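Local coordinates for succinoglycan biosynthesis protein (Bacillus cereus ATCC 14579, PDB 3B55) that is of unknown function but binds a calcium ion and is related to the erythromycin esterases, at residues A[83-88]-A[111-116]; A[282-287]-A[307-312]; A[119-124]-A[134-139]; A[93-98]-A[150-155]. The protein carries 1 engineered substitution. One frame throughout, in Å; residues are numbered along the deposited sequence.

How the contacts relate
Contact 1 holds the calcium ion; contacts 2 and 3 adjoin it, and contact 4 lies farther off. In contact 2, His309 CD2 is 3.5 Å from Glu113 OE1, and the centres of contacts 1 and 2 are about 12 Å apart. Contact 3 also touches contact 1, where Glu114 OE2 probably takes a hydrogen bond from Thr138 N at 2.7 Å. Contact 4 meets contact 3 through apolar groups, Leu122 CD2 and Leu150 CD1 lying 4.0 Å apart. Helix 88-104 connects contact 4 back to strand 109-112, just before Glu113. Contacts 2 and 4 do not touch, and their centres are about 23 Å apart.

Contact 1. Residues A[83-88]-A[111-116]; sequences ATHGAH and VLEEGW. With CA (calcium ion), chain B.
His85 and Glu113 meet through a calcium ion, with no hydrogen bond between them. In segment 111-116, Val111 and Leu112 lie on a strand of the central sheet, with Val111 bonded through its backbone to Ile302 and Trp304. At Glu113 the chain turns a corner. Its CG stands opposite the backbone N (chi1 -172°) and the chain runs extended beyond it, which carries the carboxylate up to the metal. OE2 binds the calcium at 2.3 Å. The other oxygen, OE1, accepts from the backbone N of His306. From the loop 83-88, His85 NE2 binds the same ion at 2.4 Å. That loop is shaped by an ST turn, in which Gly86 N gives a 3.1 Å bond to Thr84 OG1. The imidazole and carboxylate planes are 62° apart, and His85 NE2 and Glu113 OE2 are 3.4 Å from each other. His85 ND1 is hydrogen-bonded to Glu82, a second-shell residue that helps to set the rotation of the ring. Next, Glu114 folds back on its own backbone: OE1 uses its anti lone pair for Gly115 N, at 2.8 Å. The same oxygen also meets Thr138 OG1. The chemistry is that of a buried mixed nitrogen and oxygen site. Calcium usually favours oxygen, so the histidine ligand is notable, and the ion probably polarises both of its ligands.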
loop_
_atom_site.group_PDB
_atom_site.type_symbol
_atom_site.label_atom_id
_atom_site.label_comp_id
_atom_site.label_asym_id
_atom_site.label_seq_id
_atom_site.Cartn_x
_atom_site.Cartn_y
_atom_site.Cartn_z
ATOM N N ALA A 83 1.291 7.104 8.232
ATOM C CA ALA A 83 1.551 6.793 9.632
ATOM C C ALA A 83 0.386 6.033 10.243
ATOM O O ALA A 83 0.573 5.230 11.146
ATOM C CB ALA A 83 1.824 8.077 10.424
ATOM N N THR A 84 -0.809 6.290 9.731
ATOM C CA THR A 84 -2.028 5.645 10.206
ATOM C C THR A 84 -3.091 5.674 9.116
ATOM O O THR A 84 -3.055 6.533 8.235
ATOM C CB THR A 84 -2.618 6.369 11.425
ATOM O OG1 THR A 84 -3.916 5.837 11.703
ATOM C CG2 THR A 84 -2.758 7.876 11.148
ATOM N N HIS A 85 -4.045 4.750 9.190
ATOM C CA HIS A 85 -5.124 4.705 8.209
ATOM C C HIS A 85 -6.313 5.570 8.601
ATOM O O HIS A 85 -7.332 5.558 7.914
ATOM C CB HIS A 85 -5.639 3.285 8.022
ATOM C CG HIS A 85 -4.679 2.389 7.322
ATOM N ND1 HIS A 85 -3.860 2.831 6.306
ATOM C CD2 HIS A 85 -4.448 1.063 7.443
ATOM C CE1 HIS A 85 -3.169 1.815 5.827
ATOM N NE2 HIS A 85 -3.509 0.732 6.498
ATOM N N GLY A 86 -6.198 6.323 9.688
ATOM C CA GLY A 86 -7.330 7.135 10.103
ATOM C C GLY A 86 -7.128 8.630 10.278
ATOM O O GLY A 86 -7.795 9.238 11.111
ATOM N N ALA A 87 -6.230 9.234 9.506
ATOM C CA ALA A 87 -6.006 10.673 9.616
ATOM C C ALA A 87 -6.255 11.388 8.289
ATOM O O ALA A 87 -5.786 10.955 7.230
ATOM C CB ALA A 87 -4.591 10.959 10.109
ATOM N N HIS A 88 -6.995 12.491 8.369
ATOM C CA HIS A 88 -7.357 13.306 7.214
ATOM C C HIS A 88 -6.172 13.945 6.489
ATOM O O HIS A 88 -6.021 13.793 5.275
ATOM C CB HIS A 88 -8.343 14.396 7.670
ATOM C CG HIS A 88 -8.738 15.359 6.593
ATOM N ND1 HIS A 88 -8.267 16.652 6.543
ATOM C CD2 HIS A 88 -9.570 15.223 5.534
ATOM C CE1 HIS A 88 -8.794 17.273 5.502
ATOM N NE2 HIS A 88 -9.589 16.426 4.873
ATOM N N VAL A 111 -0.555 1.723 -6.825
ATOM C CA VAL A 111 -0.839 0.443 -6.213
ATOM C C VAL A 111 -1.292 0.729 -4.791
ATOM O O VAL A 111 -0.543 1.272 -3.976
ATOM C CB VAL A 111 0.403 -0.478 -6.198
ATOM C CG1 VAL A 111 0.079 -1.770 -5.468
ATOM C CG2 VAL A 111 0.825 -0.790 -7.633
ATOM N N LEU A 112 -2.532 0.367 -4.502
ATOM C CA LEU A 112 -3.101 0.597 -3.186
ATOM C C LEU A 112 -3.040 -0.626 -2.320
ATOM O O LEU A 112 -3.113 -1.759 -2.803
ATOM C CB LEU A 112 -4.577 0.993 -3.282
ATOM C CG LEU A 112 -4.983 2.259 -4.022
ATOM C CD1 LEU A 112 -6.496 2.298 -4.081
ATOM C CD2 LEU A 112 -4.438 3.499 -3.325
ATOM N N GLU A 113 -2.930 -0.372 -1.026
ATOM C CA GLU A 113 -2.915 -1.429 -0.051
ATOM C C GLU A 113 -4.400 -1.797 0.041
ATOM O O GLU A 113 -5.056 -1.635 1.078
ATOM C CB GLU A 113 -2.429 -0.896 1.277
ATOM C CG GLU A 113 -2.218 -1.959 2.277
ATOM C CD GLU A 113 -2.382 -1.424 3.646
ATOM O OE1 GLU A 113 -1.522 -0.643 4.118
ATOM O OE2 GLU A 113 -3.405 -1.787 4.233
ATOM N N GLU A 114 -4.925 -2.276 -1.078
ATOM C CA GLU A 114 -6.324 -2.661 -1.184
ATOM C C GLU A 114 -6.395 -3.982 -1.945
ATOM O O GLU A 114 -5.480 -4.327 -2.693
ATOM C CB GLU A 114 -7.081 -1.558 -1.935
ATOM C CG GLU A 114 -8.566 -1.800 -2.130
ATOM C CD GLU A 114 -9.291 -1.981 -0.817
ATOM O OE1 GLU A 114 -9.157 -3.065 -0.211
ATOM O OE2 GLU A 114 -9.987 -1.038 -0.390
ATOM N N GLY A 115 -7.475 -4.724 -1.744
ATOM C CA GLY A 115 -7.622 -5.992 -2.428
ATOM C C GLY A 115 -7.514 -5.827 -3.931
ATOM O O GLY A 115 -8.051 -4.878 -4.507
ATOM N N TRP A 116 -6.804 -6.751 -4.569
ATOM C CA TRP A 116 -6.626 -6.721 -6.011
ATOM C C TRP A 116 -7.969 -6.781 -6.733
ATOM O O TRP A 116 -8.151 -6.113 -7.747
ATOM C CB TRP A 116 -5.719 -7.880 -6.445
ATOM C CG TRP A 116 -5.757 -8.188 -7.914
ATOM C CD1 TRP A 116 -6.745 -8.848 -8.591
ATOM C CD2 TRP A 116 -4.751 -7.869 -8.882
ATOM N NE1 TRP A 116 -6.414 -8.963 -9.923
ATOM C CE2 TRP A 116 -5.194 -8.371 -10.128
ATOM C CE3 TRP A 116 -3.517 -7.212 -8.819
ATOM C CZ2 TRP A 116 -4.444 -8.232 -11.303
ATOM C CZ3 TRP A 116 -2.768 -7.074 -9.990
ATOM C CH2 TRP A 116 -3.237 -7.583 -11.213
HETATM CA CA CA B . -3.089 -1.610 6.550
#

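Contact 2. Residues A[282-287]-A[307-312]; sequences KHDIAM and NGHVSK
His309 reaches helix 278-298 through its ring, which meets Asp284 at the edge and selenomethionine Met287 over one face. Starting at the root, CB of His309 lies 4.0 Å from Met287 CE. With CG beside the backbone N (chi1 -66°), the ring is directed at the helix. CG then comes under the same methyl, 3.4 Å from Met287 CE. ND1 donates to Asp284 OD2 at 2.8 Å, with an N-H...O angle of 152°. The acceptor is close to the ring plane, and OD2 receives the bond on its syn lone pair. The carboxylate is itself turned 49° from the ring. OD2 also accepts from the backbone N of Ala324, so two donors grip this buried oxygen. CD2 is 3.7 Å from Met287 CE and also neighbours Glu113 OE1. CE1 passes beside the other oxygen, 3.3 Å from Asp284 OD1. The methyl sits over the ring centre in a CH-pi contact, Met287 CE being 3.4 Å from the His309 centroid, with SE behind it. Bond and methyl together probably help to fix the rotation of the imidazole. NE2, at the tip, is too far from the calcium for a metal bond. The ring of Tyr320 meets that of His309 edge-to-face. The contact thus joins the first half of helix 278-298 to the short helical turn after strand 301-306, with the start of helix 324-332 reaching Asp284.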
loop_
_atom_site.group_PDB
_atom_site.type_symbol
_atom_site.label_atom_id
_atom_site.label_comp_id
_atom_site.label_asym_id
_atom_site.label_seq_id
_atom_site.Cartn_x
_atom_site.Cartn_y
_atom_site.Cartn_z
ATOM N N LYS A 282 3.774 -14.769 4.006
ATOM C CA LYS A 282 3.168 -14.970 2.701
ATOM C C LYS A 282 2.301 -13.780 2.322
ATOM O O LYS A 282 2.206 -13.435 1.147
ATOM C CB LYS A 282 2.310 -16.241 2.682
ATOM C CG LYS A 282 3.087 -17.543 2.846
ATOM C CD LYS A 282 2.192 -18.736 2.533
ATOM C CE LYS A 282 2.817 -20.065 2.927
ATOM N NZ LYS A 282 2.697 -20.326 4.389
ATOM N N HIS A 283 1.668 -13.152 3.310
ATOM C CA HIS A 283 0.814 -12.012 3.011
ATOM C C HIS A 283 1.603 -10.913 2.320
ATOM O O HIS A 283 1.243 -10.489 1.227
ATOM C CB HIS A 283 0.169 -11.431 4.273
ATOM C CG HIS A 283 -0.739 -10.267 4.000
ATOM N ND1 HIS A 283 -0.704 -9.103 4.739
ATOM C CD2 HIS A 283 -1.690 -10.080 3.052
ATOM C CE1 HIS A 283 -1.588 -8.248 4.256
ATOM N NE2 HIS A 283 -2.200 -8.815 3.231
ATOM N N ASP A 284 2.692 -10.461 2.935
ATOM C CA ASP A 284 3.461 -9.384 2.325
ATOM C C ASP A 284 4.336 -9.813 1.157
ATOM O O ASP A 284 4.785 -8.975 0.385
ATOM C CB ASP A 284 4.276 -8.639 3.381
ATOM C CG ASP A 284 3.515 -7.442 3.952
ATOM O OD1 ASP A 284 2.270 -7.532 4.071
ATOM O OD2 ASP A 284 4.146 -6.408 4.280
ATOM N N ILE A 285 4.592 -11.110 1.031
ATOM C CA ILE A 285 5.363 -11.573 -0.105
ATOM C C ILE A 285 4.435 -11.311 -1.303
ATOM O O ILE A 285 4.854 -10.758 -2.314
ATOM C CB ILE A 285 5.701 -13.079 0.009
ATOM C CG1 ILE A 285 6.958 -13.242 0.870
ATOM C CG2 ILE A 285 5.883 -13.692 -1.374
ATOM C CD1 ILE A 285 7.455 -14.668 0.978
ATOM N N ALA A 286 3.164 -11.675 -1.155
ATOM C CA ALA A 286 2.168 -11.480 -2.203
ATOM C C ALA A 286 1.991 -9.998 -2.564
ATOM O O ALA A 286 1.970 -9.649 -3.743
ATOM C CB ALA A 286 0.822 -12.073 -1.760
HETATM N N MSE A 287 1.841 -9.134 -1.561
HETATM C CA MSE A 287 1.673 -7.701 -1.825
HETATM C C MSE A 287 2.882 -7.180 -2.591
HETATM O O MSE A 287 2.752 -6.349 -3.492
HETATM C CB MSE A 287 1.521 -6.907 -0.519
HETATM C CG MSE A 287 0.307 -7.295 0.320
HETATM SE SE MSE A 287 -0.574 -5.767 1.163
HETATM C CE MSE A 287 0.695 -5.416 2.573
ATOM N N ASN A 307 2.767 2.772 6.656
ATOM C CA ASN A 307 4.215 2.919 6.859
ATOM C C ASN A 307 4.895 1.563 7.029
ATOM O O ASN A 307 6.005 1.342 6.537
ATOM C CB ASN A 307 4.510 3.763 8.110
ATOM C CG ASN A 307 4.530 5.260 7.828
ATOM O OD1 ASN A 307 4.678 6.069 8.744
ATOM N ND2 ASN A 307 4.398 5.632 6.564
ATOM N N GLY A 308 4.217 0.660 7.727
ATOM C CA GLY A 308 4.772 -0.659 7.964
ATOM C C GLY A 308 4.915 -1.558 6.748
ATOM O O GLY A 308 5.690 -2.520 6.782
ATOM N N HIS A 309 4.184 -1.263 5.675
ATOM C CA HIS A 309 4.268 -2.090 4.481
ATOM C C HIS A 309 5.176 -1.529 3.383
ATOM O O HIS A 309 5.459 -2.222 2.404
ATOM C CB HIS A 309 2.864 -2.358 3.919
ATOM C CG HIS A 309 2.001 -3.193 4.818
ATOM N ND1 HIS A 309 2.359 -4.458 5.230
ATOM C CD2 HIS A 309 0.790 -2.945 5.375
ATOM C CE1 HIS A 309 1.406 -4.955 6.000
ATOM N NE2 HIS A 309 0.442 -4.057 6.103
ATOM N N VAL A 310 5.631 -0.287 3.542
ATOM C CA VAL A 310 6.529 0.320 2.555
ATOM C C VAL A 310 7.904 0.657 3.125
ATOM O O VAL A 310 8.812 1.018 2.372
ATOM C CB VAL A 310 5.943 1.624 1.922
ATOM C CG1 VAL A 310 4.670 1.312 1.151
ATOM C CG2 VAL A 310 5.676 2.662 2.999
ATOM N N SER A 311 8.063 0.553 4.443
ATOM C CA SER A 311 9.350 0.855 5.061
ATOM C C SER A 311 10.368 -0.172 4.591
ATOM O O SER A 311 10.008 -1.297 4.248
ATOM C CB SER A 311 9.240 0.840 6.590
ATOM O OG SER A 311 8.622 -0.341 7.068
ATOM N N LYS A 312 11.640 0.213 4.555
ATOM C CA LYS A 312 12.671 -0.711 4.092
ATOM C C LYS A 312 13.110 -1.666 5.188
ATOM O O LYS A 312 13.890 -2.586 4.942
ATOM C CB LYS A 312 13.872 0.057 3.540
ATOM C CG LYS A 312 13.573 0.868 2.278
ATOM C CD LYS A 312 14.825 1.620 1.820
ATOM C CE LYS A 312 14.548 2.580 0.677
ATOM N NZ LYS A 312 14.347 1.921 -0.638
#

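Contact 3. Residues A[119-124]-A[134-139]; sequences ALELDR and SQHLTP
Glu121 lies over the ring of His136, where helix 116-128 meets the loop that follows it in a helix-loop-helix connection to helix 144-158. The tight part is this CH-pi layer. Glu121 CG stands over the ring centre, 3.7 Å from the His136 centroid and 4° off the normal. CB comes down nearer the rim, 3.6 Å from His136 CD2. Glu121 CG stands beside the backbone N (chi1 -67°), which lays it over the imidazole; the bend at chi2 then sets the direction of the carboxylate. The opposite face of the ring is touched at its rim by Gln135 CB, so the ring is sandwiched between methylene groups. Contact is looser at the polar ends, where both residues are partly exposed. The carboxylate lies 21° from the ring plane, yet Glu121 OE1 and His136 NE2 are 4.1 Å apart and form no hydrogen bond. If the histidine is charged, the attraction at this distance would probably be modest. The backbone of the loop has its own bonds: His136 O accepts from Arg118 NE, and Leu137 O from Lys142 NZ. Deeper in the protein the contact becomes apolar and buried. Leu122 and Leu137 approach at about a right angle, and both also pack on helix 144-158, Leu122 on Leu150 and Leu137 on Met146 and Leu147. Between the two leucines, one methyl meets one methyl, Leu122 CD1 to Leu137 CD2 at 3.9 Å.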
loop_
_atom_site.group_PDB
_atom_site.type_symbol
_atom_site.label_atom_id
_atom_site.label_comp_id
_atom_site.label_asym_id
_atom_site.label_seq_id
_atom_site.Cartn_x
_atom_site.Cartn_y
_atom_site.Cartn_z
ATOM N N ALA A 119 -9.953 -3.381 -6.385
ATOM C CA ALA A 119 -9.340 -2.330 -7.195
ATOM C C ALA A 119 -9.673 -2.461 -8.687
ATOM O O ALA A 119 -9.589 -1.483 -9.427
ATOM C CB ALA A 119 -7.829 -2.329 -6.996
ATOM N N LEU A 120 -10.039 -3.662 -9.130
ATOM C CA LEU A 120 -10.401 -3.867 -10.530
ATOM C C LEU A 120 -11.566 -2.939 -10.861
ATOM O O LEU A 120 -11.699 -2.477 -11.994
ATOM C CB LEU A 120 -10.824 -5.320 -10.776
ATOM C CG LEU A 120 -9.737 -6.395 -10.696
ATOM C CD1 LEU A 120 -10.355 -7.767 -10.923
ATOM C CD2 LEU A 120 -8.658 -6.115 -11.740
ATOM N N GLU A 121 -12.395 -2.672 -9.853
ATOM C CA GLU A 121 -13.562 -1.805 -9.990
ATOM C C GLU A 121 -13.189 -0.331 -9.842
ATOM O O GLU A 121 -13.854 0.542 -10.398
ATOM C CB GLU A 121 -14.610 -2.160 -8.934
ATOM C CG GLU A 121 -15.250 -3.531 -9.092
ATOM C CD GLU A 121 -16.190 -3.621 -10.286
ATOM O OE1 GLU A 121 -16.635 -2.566 -10.790
ATOM O OE2 GLU A 121 -16.492 -4.756 -10.716
ATOM N N LEU A 122 -12.135 -0.052 -9.081
ATOM C CA LEU A 122 -11.700 1.324 -8.888
ATOM C C LEU A 122 -11.008 1.763 -10.168
ATOM O O LEU A 122 -11.120 2.916 -10.583
ATOM C CB LEU A 122 -10.730 1.426 -7.709
ATOM C CG LEU A 122 -11.263 0.950 -6.351
ATOM C CD1 LEU A 122 -10.170 1.067 -5.306
ATOM C CD2 LEU A 122 -12.488 1.767 -5.952
ATOM N N ASP A 123 -10.301 0.825 -10.793
ATOM C CA ASP A 123 -9.595 1.092 -12.035
ATOM C C ASP A 123 -10.619 1.412 -13.125
ATOM O O ASP A 123 -10.427 2.323 -13.933
ATOM C CB ASP A 123 -8.766 -0.131 -12.426
ATOM C CG ASP A 123 -7.811 0.153 -13.567
ATOM O OD1 ASP A 123 -7.087 1.169 -13.491
ATOM O OD2 ASP A 123 -7.776 -0.642 -14.532
ATOM N N ARG A 124 -11.708 0.651 -13.135
ATOM C CA ARG A 124 -12.774 0.853 -14.105
ATOM C C ARG A 124 -13.396 2.240 -13.899
ATOM O O ARG A 124 -13.795 2.902 -14.859
ATOM C CB ARG A 124 -13.832 -0.241 -13.943
ATOM C CG ARG A 124 -15.064 -0.068 -14.819
ATOM C CD ARG A 124 -15.935 -1.320 -14.784
ATOM N NE ARG A 124 -17.177 -1.160 -15.540
ATOM C CZ ARG A 124 -18.250 -0.517 -15.089
ATOM N NH1 ARG A 124 -18.235 0.025 -13.881
ATOM N NH2 ARG A 124 -19.335 -0.418 -15.845
ATOM N N SER A 134 -16.911 3.880 -3.459
ATOM C CA SER A 134 -17.080 3.626 -2.029
ATOM C C SER A 134 -17.671 2.250 -1.728
ATOM O O SER A 134 -17.566 1.746 -0.608
ATOM C CB SER A 134 -17.975 4.700 -1.412
ATOM O OG SER A 134 -19.282 4.628 -1.950
ATOM N N GLN A 135 -18.300 1.653 -2.728
ATOM C CA GLN A 135 -18.924 0.345 -2.576
ATOM C C GLN A 135 -17.872 -0.770 -2.547
ATOM O O GLN A 135 -18.083 -1.836 -1.960
ATOM C CB GLN A 135 -19.885 0.131 -3.745
ATOM C CG GLN A 135 -20.932 -0.944 -3.565
ATOM C CD GLN A 135 -21.861 -1.028 -4.770
ATOM O OE1 GLN A 135 -22.515 -0.045 -5.130
ATOM N NE2 GLN A 135 -21.916 -2.200 -5.399
ATOM N N HIS A 136 -16.727 -0.514 -3.171
ATOM C CA HIS A 136 -15.663 -1.509 -3.240
ATOM C C HIS A 136 -14.469 -1.226 -2.350
ATOM O O HIS A 136 -13.631 -2.099 -2.121
ATOM C CB HIS A 136 -15.227 -1.658 -4.689
ATOM C CG HIS A 136 -16.356 -2.020 -5.595
ATOM N ND1 HIS A 136 -16.926 -3.274 -5.605
ATOM C CD2 HIS A 136 -17.081 -1.269 -6.456
ATOM C CE1 HIS A 136 -17.954 -3.279 -6.434
ATOM N NE2 HIS A 136 -18.070 -2.073 -6.963
ATOM N N LEU A 137 -14.377 -0.000 -1.857
ATOM C CA LEU A 137 -13.277 0.346 -0.974
ATOM C C LEU A 137 -13.458 -0.412 0.337
ATOM O O LEU A 137 -14.583 -0.662 0.772
ATOM C CB LEU A 137 -13.269 1.843 -0.667
ATOM C CG LEU A 137 -12.791 2.845 -1.717
ATOM C CD1 LEU A 137 -13.160 4.245 -1.258
ATOM C CD2 LEU A 137 -11.284 2.732 -1.921
ATOM N N THR A 138 -12.347 -0.785 0.959
ATOM C CA THR A 138 -12.393 -1.474 2.238
ATOM C C THR A 138 -12.986 -0.465 3.224
ATOM O O THR A 138 -12.725 0.739 3.118
ATOM C CB THR A 138 -10.973 -1.891 2.674
ATOM O OG1 THR A 138 -10.474 -2.877 1.766
ATOM C CG2 THR A 138 -10.975 -2.473 4.064
ATOM N N PRO A 139 -13.795 -0.941 4.189
ATOM C CA PRO A 139 -14.440 -0.089 5.198
ATOM C C PRO A 139 -13.595 1.043 5.776
ATOM O O PRO A 139 -14.040 2.185 5.814
ATOM C CB PRO A 139 -14.886 -1.096 6.258
ATOM C CG PRO A 139 -15.292 -2.263 5.420
ATOM C CD PRO A 139 -14.142 -2.358 4.416
#

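Contact 4. Residues A[93-98]-A[150-155]; sequences MKHRIV and LDWIRQ
In both His95 and Trp152 the first torsion places CG opposite the backbone N, at 179° and 167°, and this extends the two rings into the gap between their helices. His95 leads with NE2. That atom comes 3.6 Å from Trp152 CB, which sits at the edge of the imidazole, near its plane. NE2 is also 3.8 Å from Trp152 CG, the point where the indole begins. The two rings are inclined at 51°, an oblique meeting that is neither a stack nor an edge-to-face pair. One turn along the helix, Val98 adds an apolar touch. Its CG1 approaches the six-membered part of the indole obliquely and lies 4.2 Å from Trp152 CZ3. So the histidine meets the root of the tryptophan and the valine its far end, with no hydrogen bond between the segments. Trp152 is partly exposed, whereas His95 and Val98 are buried. On helix 144-158 itself, Arg154 NH2 forms a salt bridge with Asp151 OD1 at 2.7 Å, one turn apart. Helix 88-104 is the crossover of a beta-alpha-beta unit linking the parallel strands 77-82 and 109-112. Its Val98 also packs on Leu80 of the first of these. Helix 144-158 leads on to the edge strand 167-172. Trp152 reaches further along helix 88-104 to Lys99 and Val102, while Leu150 and Ile153 turn to helix 116-128.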
loop_
_atom_site.group_PDB
_atom_site.type_symbol
_atom_site.label_atom_id
_atom_site.label_comp_id
_atom_site.label_asym_id
_atom_site.label_seq_id
_atom_site.Cartn_x
_atom_site.Cartn_y
_atom_site.Cartn_z
HETATM N N MSE A 93 -2.263 14.815 2.182
HETATM C CA MSE A 93 -0.874 15.125 1.866
HETATM C C MSE A 93 -0.324 14.068 0.904
HETATM O O MSE A 93 0.507 14.366 0.043
HETATM C CB MSE A 93 -0.023 15.152 3.135
HETATM C CG MSE A 93 1.396 15.622 2.911
HETATM SE SE MSE A 93 1.493 17.424 2.164
HETATM C CE MSE A 93 1.264 18.447 3.762
ATOM N N LYS A 94 -0.787 12.830 1.053
ATOM C CA LYS A 94 -0.334 11.756 0.178
ATOM C C LYS A 94 -0.958 11.948 -1.202
ATOM O O LYS A 94 -0.376 11.580 -2.223
ATOM C CB LYS A 94 -0.725 10.398 0.759
ATOM C CG LYS A 94 0.232 9.902 1.832
ATOM C CD LYS A 94 -0.137 8.500 2.291
ATOM C CE LYS A 94 -0.126 7.512 1.129
ATOM N NZ LYS A 94 -0.518 6.153 1.597
ATOM N N HIS A 95 -2.149 12.535 -1.211
ATOM C CA HIS A 95 -2.867 12.815 -2.443
ATOM C C HIS A 95 -2.045 13.843 -3.232
ATOM O O HIS A 95 -1.817 13.689 -4.433
ATOM C CB HIS A 95 -4.261 13.356 -2.089
ATOM C CG HIS A 95 -5.111 13.713 -3.272
ATOM N ND1 HIS A 95 -6.450 14.023 -3.147
ATOM C CD2 HIS A 95 -4.812 13.862 -4.583
ATOM C CE1 HIS A 95 -6.937 14.354 -4.330
ATOM N NE2 HIS A 95 -5.964 14.265 -5.218
ATOM N N ARG A 96 -1.586 14.880 -2.542
ATOM C CA ARG A 96 -0.791 15.922 -3.177
ATOM C C ARG A 96 0.490 15.373 -3.805
ATOM O O ARG A 96 0.899 15.806 -4.884
ATOM C CB ARG A 96 -0.418 16.994 -2.160
ATOM C CG ARG A 96 -1.592 17.691 -1.482
ATOM C CD ARG A 96 -1.086 18.935 -0.779
ATOM N NE ARG A 96 -0.469 19.835 -1.752
ATOM C CZ ARG A 96 0.647 20.522 -1.540
ATOM N NH1 ARG A 96 1.282 20.420 -0.377
ATOM N NH2 ARG A 96 1.135 21.302 -2.496
ATOM N N ILE A 97 1.129 14.434 -3.115
ATOM C CA ILE A 97 2.364 13.832 -3.600
ATOM C C ILE A 97 2.119 13.002 -4.855
ATOM O O ILE A 97 2.880 13.088 -5.823
ATOM C CB ILE A 97 3.009 12.948 -2.507
ATOM C CG1 ILE A 97 3.321 13.815 -1.279
ATOM C CG2 ILE A 97 4.268 12.287 -3.039
ATOM C CD1 ILE A 97 3.815 13.048 -0.087
ATOM N N VAL A 98 1.067 12.192 -4.835
ATOM C CA VAL A 98 0.731 11.392 -6.004
ATOM C C VAL A 98 0.588 12.353 -7.177
ATOM O O VAL A 98 1.150 12.126 -8.246
ATOM C CB VAL A 98 -0.598 10.635 -5.804
ATOM C CG1 VAL A 98 -0.980 9.902 -7.079
ATOM C CG2 VAL A 98 -0.458 9.651 -4.652
ATOM N N LEU A 150 -9.559 9.367 -5.950
ATOM C CA LEU A 150 -10.029 8.604 -7.096
ATOM C C LEU A 150 -10.696 9.521 -8.113
ATOM O O LEU A 150 -10.520 9.352 -9.323
ATOM C CB LEU A 150 -10.998 7.512 -6.635
ATOM C CG LEU A 150 -10.335 6.417 -5.796
ATOM C CD1 LEU A 150 -11.384 5.516 -5.177
ATOM C CD2 LEU A 150 -9.383 5.623 -6.680
ATOM N N ASP A 151 -11.460 10.494 -7.623
ATOM C CA ASP A 151 -12.125 11.427 -8.518
ATOM C C ASP A 151 -11.088 12.267 -9.252
ATOM O O ASP A 151 -11.247 12.550 -10.436
ATOM C CB ASP A 151 -13.085 12.332 -7.752
ATOM C CG ASP A 151 -13.809 13.300 -8.665
ATOM O OD1 ASP A 151 -14.202 12.875 -9.770
ATOM O OD2 ASP A 151 -13.991 14.475 -8.282
ATOM N N TRP A 152 -10.023 12.670 -8.564
ATOM C CA TRP A 152 -8.987 13.449 -9.232
ATOM C C TRP A 152 -8.341 12.581 -10.322
ATOM O O TRP A 152 -8.043 13.065 -11.419
ATOM C CB TRP A 152 -7.906 13.906 -8.249
ATOM C CG TRP A 152 -6.706 14.426 -8.968
ATOM C CD1 TRP A 152 -6.594 15.622 -9.615
ATOM C CD2 TRP A 152 -5.498 13.706 -9.249
ATOM N NE1 TRP A 152 -5.401 15.686 -10.293
ATOM C CE2 TRP A 152 -4.709 14.521 -10.089
ATOM C CE3 TRP A 152 -5.012 12.444 -8.883
ATOM C CZ2 TRP A 152 -3.453 14.122 -10.565
ATOM C CZ3 TRP A 152 -3.760 12.044 -9.358
ATOM C CH2 TRP A 152 -3.001 12.881 -10.194
ATOM N N ILE A 153 -8.126 11.299 -10.026
ATOM C CA ILE A 153 -7.518 10.417 -11.012
ATOM C C ILE A 153 -8.445 10.229 -12.210
ATOM O O ILE A 153 -7.982 10.146 -13.345
ATOM C CB ILE A 153 -7.186 9.037 -10.432
ATOM C CG1 ILE A 153 -6.212 9.176 -9.263
ATOM C CG2 ILE A 153 -6.570 8.173 -11.520
ATOM C CD1 ILE A 153 -5.808 7.842 -8.642
ATOM N N ARG A 154 -9.747 10.146 -11.950
ATOM C CA ARG A 154 -10.735 9.989 -13.014
ATOM C C ARG A 154 -10.663 11.214 -13.926
ATOM O O ARG A 154 -10.694 11.094 -15.154
ATOM C CB ARG A 154 -12.142 9.887 -12.422
ATOM C CG ARG A 154 -13.260 9.961 -13.461
ATOM C CD ARG A 154 -14.630 10.045 -12.797
ATOM N NE ARG A 154 -14.856 11.331 -12.143
ATOM C CZ ARG A 154 -14.979 12.488 -12.790
ATOM N NH1 ARG A 154 -14.896 12.528 -14.113
ATOM N NH2 ARG A 154 -15.201 13.604 -12.118
ATOM N N GLN A 155 -10.565 12.390 -13.313
ATOM C CA GLN A 155 -10.493 13.646 -14.055
ATOM C C GLN A 155 -9.202 13.743 -14.857
ATOM O O GLN A 155 -9.210 14.110 -16.036
ATOM C CB GLN A 155 -10.594 14.836 -13.093
ATOM C CG GLN A 155 -11.969 15.016 -12.481
ATOM C CD GLN A 155 -12.043 16.224 -11.562
ATOM O OE1 GLN A 155 -12.287 16.094 -10.359
ATOM N NE2 GLN A 155 -11.828 17.406 -12.125
#